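Local coordinates for acyl-CoA synthetase (AMP-forming)/AMP-acid ligase II-like protein (Dyadobacter fermentans, PDB 4GS5) that probably activates medium-chain fatty acids or related carboxylic acids as acyl adenylates and joins them to coenzyme A, as an AMP-forming ligase, at residues E40-T45 with P54-R59; A60-S65 with E183-V188. One frame throughout, in Å; residues are numbered along the deposited sequence.

Contact 1 of 2, residues E40-T45 with P54-R59; sequences EFVLHT and PITVTR. With EDO (1,2-ethanediol), chain U.
Val57 is the hub on the inner face of this strand pair: its CG2 lies 4.2 Å from both Phe41 CB and Leu43 CD1, turned to them by its position between the backbone N and carbonyl carbon. The Phe41 ring presents an edge to the other strand, with Val57 O and Arg59 CA near its plane and CE2 3.9 Å from Arg59 CB. With an alanine here the ring is gone, and a gap is likely to open beside Arg59, with Trp34 and Phe30 losing the ring they meet. Thr45 CG2 touches Ile55 CG2. Two backbone pairs bind the strands: Phe41 N to Val57 O and Val57 N to Phe41 O, both 2.8 Å, and likewise Leu43 with Ile55. The face carrying Glu40, Val42, His44, Pro54, Thr56 and Thr58 is more exposed and mixes polar with apolar residues; Val42 CG1 meets Pro54 CB (3.8 Å). At the polar edge, extended Arg59 reaches past Phe41 to Trp34, whose ring and carbonyl hold it, while Val42 N bonds ethanediol O1 (2.9 Å), probably a crystallisation additive, also bonded to Lys33. This antiparallel beta hairpin has a Ser/Thr/Gly-rich turn, consistent with the phosphate-binding loop of adenylate-forming enzymes.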
# COMPACT_ATOMS: atom_id res chain seq x y z
N GLU A 40 17.71 20.84 -2.36
CA GLU A 40 16.31 20.42 -2.38
C GLU A 40 15.69 20.42 -3.78
O GLU A 40 16.26 20.98 -4.72
CB GLU A 40 15.45 21.20 -1.37
CG GLU A 40 15.19 22.67 -1.68
CD GLU A 40 14.11 23.25 -0.77
OE1 GLU A 40 14.32 23.27 0.46
OE2 GLU A 40 13.05 23.68 -1.28
N PHE A 41 14.55 19.76 -3.91
CA PHE A 41 13.94 19.48 -5.20
C PHE A 41 12.43 19.59 -5.11
O PHE A 41 11.82 19.12 -4.15
CB PHE A 41 14.32 18.08 -5.70
CG PHE A 41 15.80 17.86 -5.77
CD1 PHE A 41 16.48 18.03 -6.96
CD2 PHE A 41 16.51 17.49 -4.64
CE1 PHE A 41 17.86 17.83 -7.03
CE2 PHE A 41 17.88 17.30 -4.69
CZ PHE A 41 18.55 17.48 -5.89
N VAL A 42 11.85 20.22 -6.12
CA VAL A 42 10.41 20.26 -6.29
C VAL A 42 10.02 19.22 -7.33
O VAL A 42 10.24 19.42 -8.52
CB VAL A 42 9.93 21.66 -6.78
CG1 VAL A 42 8.43 21.67 -6.93
CG2 VAL A 42 10.38 22.74 -5.80
N LEU A 43 9.46 18.09 -6.87
CA LEU A 43 8.98 17.06 -7.77
C LEU A 43 7.43 17.05 -7.78
O LEU A 43 6.80 17.94 -7.20
CB LEU A 43 9.53 15.69 -7.36
CG LEU A 43 11.00 15.70 -6.94
CD1 LEU A 43 11.54 14.27 -6.82
CD2 LEU A 43 11.86 16.52 -7.90
N HIS A 44 6.83 16.07 -8.44
CA HIS A 44 5.37 16.04 -8.59
C HIS A 44 4.75 14.72 -8.16
O HIS A 44 5.37 13.66 -8.28
CB HIS A 44 4.96 16.30 -10.04
CG HIS A 44 5.19 17.70 -10.50
ND1 HIS A 44 6.29 18.06 -11.26
CD2 HIS A 44 4.47 18.83 -10.32
CE1 HIS A 44 6.22 19.35 -11.53
NE2 HIS A 44 5.13 19.84 -10.97
N THR A 45 3.52 14.78 -7.66
CA THR A 45 2.76 13.58 -7.33
C THR A 45 1.29 13.85 -7.69
O THR A 45 0.95 14.96 -8.09
CB THR A 45 2.92 13.20 -5.82
OG1 THR A 45 2.32 11.92 -5.57
CG2 THR A 45 2.30 14.24 -4.92
N PRO A 54 2.90 19.76 -6.78
CA PRO A 54 4.31 19.82 -6.41
C PRO A 54 4.54 19.41 -4.96
O PRO A 54 3.71 19.70 -4.10
CB PRO A 54 4.68 21.29 -6.64
CG PRO A 54 3.40 22.03 -6.62
CD PRO A 54 2.33 21.08 -7.10
N ILE A 55 5.64 18.73 -4.70
CA ILE A 55 6.08 18.48 -3.33
C ILE A 55 7.58 18.73 -3.28
O ILE A 55 8.30 18.40 -4.22
CB ILE A 55 5.78 17.05 -2.87
CG1 ILE A 55 6.42 16.05 -3.82
CG2 ILE A 55 4.26 16.80 -2.75
CD1 ILE A 55 6.23 14.61 -3.38
N THR A 56 8.06 19.32 -2.20
CA THR A 56 9.49 19.54 -2.13
C THR A 56 10.15 18.50 -1.23
O THR A 56 9.61 18.15 -0.17
CB THR A 56 9.88 21.00 -1.74
OG1 THR A 56 10.02 21.12 -0.32
CG2 THR A 56 8.84 21.98 -2.25
N VAL A 57 11.28 17.98 -1.68
CA VAL A 57 12.00 16.97 -0.91
C VAL A 57 13.46 17.35 -0.87
O VAL A 57 13.98 17.94 -1.82
CB VAL A 57 11.87 15.59 -1.54
CG1 VAL A 57 10.41 15.14 -1.50
CG2 VAL A 57 12.39 15.62 -2.97
N THR A 58 14.13 17.05 0.24
CA THR A 58 15.52 17.47 0.38
C THR A 58 16.42 16.47 -0.33
O THR A 58 16.02 15.33 -0.61
CB THR A 58 15.94 17.61 1.86
OG1 THR A 58 16.05 16.31 2.47
CG2 THR A 58 14.94 18.45 2.63
N ARG A 59 17.64 16.91 -0.62
CA ARG A 59 18.66 16.02 -1.17
C ARG A 59 18.92 14.86 -0.20
O ARG A 59 19.02 13.69 -0.61
CB ARG A 59 19.96 16.80 -1.42
CG ARG A 59 21.00 15.96 -2.12
CD ARG A 59 22.38 16.60 -2.12
NE ARG A 59 23.23 15.89 -3.06
CZ ARG A 59 23.25 16.12 -4.37
NH1 ARG A 59 22.49 17.08 -4.89
NH2 ARG A 59 24.04 15.40 -5.16
C1 EDO U . 13.78 19.66 -9.21
O1 EDO U . 13.36 20.87 -8.54
C2 EDO U . 13.26 19.67 -10.63
O2 EDO U . 14.12 18.94 -11.49

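Contact 2 of 2, residues A60-S65 with E183-V188; sequences AQLAAS and ETVSHV
Gln61 crosses Val185 obliquely, meeting its CG2 methyl with CB, CD and NE2. Its CB is 3.9 Å from Val185 CG2, its CD 4.1 Å from the same methyl, and its NE2 closest of all, 3.5 Å from it. With CG beside the backbone N (chi1 -83°), the extended chain carries the amide toward the start of the helix: OE1 accepts from Thr58 N, completing a capping box, and NE2 donates to Val224 O. A glutamine suits this buried place because its aliphatic part packs on valine while both amide atoms find partners. The other branch, Val185 CG1, meets Leu62 CD2 at 3.7 Å, so the valine fits between two neighbouring helix residues. It sits at positive phi (67°), in the middle of a classic gamma turn closed by a weak bond from Ser186 N to Thr184 O. One turn on, Ser65 OG approaches Ser186 CB at 3.6 Å and donates to a water 2.7 Å away, which in turn donates to Thr184 O and His187 O; a small hydroxyl thus ties the turn to the helix. Met94 and Arg98 of helix 90-102 flank the contact, and the segment ends in the start of strand 187-192, antiparallel to strand 175-180.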
# COMPACT_ATOMS: atom_id res chain seq x y z
N ALA A 60 19.02 15.19 1.08
CA ALA A 60 19.33 14.20 2.10
C ALA A 60 18.29 13.07 2.13
O ALA A 60 18.63 11.88 2.31
CB ALA A 60 19.45 14.87 3.48
N GLN A 61 17.02 13.46 1.96
CA GLN A 61 15.90 12.52 1.91
C GLN A 61 16.06 11.52 0.78
O GLN A 61 15.94 10.31 0.97
CB GLN A 61 14.59 13.28 1.66
CG GLN A 61 13.97 13.87 2.89
CD GLN A 61 12.61 14.48 2.60
OE1 GLN A 61 12.51 15.59 2.11
NE2 GLN A 61 11.55 13.74 2.91
N LEU A 62 16.26 12.06 -0.42
CA LEU A 62 16.41 11.24 -1.61
C LEU A 62 17.61 10.31 -1.50
O LEU A 62 17.53 9.13 -1.87
CB LEU A 62 16.54 12.14 -2.85
CG LEU A 62 15.30 13.01 -3.12
CD1 LEU A 62 15.54 14.04 -4.21
CD2 LEU A 62 14.09 12.14 -3.46
N ALA A 63 18.73 10.83 -1.00
CA ALA A 63 19.95 10.04 -0.87
C ALA A 63 19.77 8.89 0.13
O ALA A 63 20.26 7.79 -0.08
CB ALA A 63 21.14 10.93 -0.46
N ALA A 64 19.08 9.17 1.23
CA ALA A 64 18.83 8.16 2.26
C ALA A 64 17.96 7.05 1.68
O ALA A 64 18.23 5.87 1.90
CB ALA A 64 18.15 8.79 3.46
N SER A 65 16.94 7.44 0.93
CA SER A 65 16.00 6.50 0.33
C SER A 65 16.68 5.57 -0.68
O SER A 65 16.52 4.34 -0.62
CB SER A 65 14.86 7.28 -0.32
OG SER A 65 13.92 6.42 -0.90
N GLU A 183 5.14 10.95 2.06
CA GLU A 183 5.80 11.49 3.26
C GLU A 183 7.08 10.74 3.66
O GLU A 183 7.87 11.23 4.46
CB GLU A 183 4.83 11.54 4.45
CG GLU A 183 4.02 12.83 4.55
CD GLU A 183 3.53 13.10 5.97
OE1 GLU A 183 4.08 14.00 6.64
OE2 GLU A 183 2.59 12.40 6.42
N THR A 184 7.28 9.55 3.10
CA THR A 184 8.52 8.82 3.37
C THR A 184 9.38 8.78 2.11
O THR A 184 10.32 7.98 2.01
CB THR A 184 8.25 7.38 3.94
OG1 THR A 184 7.48 6.60 3.02
CG2 THR A 184 7.51 7.46 5.29
N VAL A 185 9.05 9.68 1.19
CA VAL A 185 9.63 9.76 -0.15
C VAL A 185 9.23 8.55 -0.99
O VAL A 185 8.49 8.69 -1.98
CB VAL A 185 11.17 9.89 -0.13
CG1 VAL A 185 11.69 10.18 -1.53
CG2 VAL A 185 11.58 10.98 0.82
N SER A 186 9.71 7.38 -0.59
CA SER A 186 9.42 6.12 -1.25
C SER A 186 9.13 5.05 -0.18
O SER A 186 8.48 5.31 0.83
CB SER A 186 10.61 5.70 -2.12
OG SER A 186 10.23 4.82 -3.16
N HIS A 187 9.65 3.85 -0.40
CA HIS A 187 9.32 2.74 0.49
C HIS A 187 10.03 2.82 1.86
O HIS A 187 11.12 3.41 1.98
CB HIS A 187 9.59 1.40 -0.23
CG HIS A 187 11.00 1.24 -0.74
ND1 HIS A 187 11.37 0.22 -1.59
CD2 HIS A 187 12.12 1.97 -0.51
CE1 HIS A 187 12.66 0.32 -1.85
NE2 HIS A 187 13.14 1.37 -1.21
N VAL A 188 9.40 2.26 2.90
CA VAL A 188 10.05 2.08 4.20
C VAL A 188 10.07 0.60 4.59
O VAL A 188 10.67 0.23 5.61
CB VAL A 188 9.34 2.88 5.32
CG1 VAL A 188 9.34 4.36 4.98
CG2 VAL A 188 7.90 2.36 5.54
O HOH W 1 12.13 5.82 1.04

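Strand 52-58 leads directly into helix 59-72, so contacts 1 and 2 share this one run of chain, their centres 11 Å apart. Leu62 joins them: its CD1 packs 3.6 Å from Phe41 CD2 and 3.7 Å from Val57 CG2, while its other methyl serves contact 2. Contact 1 is partly exposed, buried chiefly at Phe41, Leu43 and Val57, and relies on regular backbone bonds. Contact 2, more deeply buried, has no direct hydrogen bond across it and combines methyl packing with a bridging water. The helix thereby links the hairpin to the segment that begins at the end of the YGxTE-like motif, which, as in relatives, probably contributes to the adenylate site.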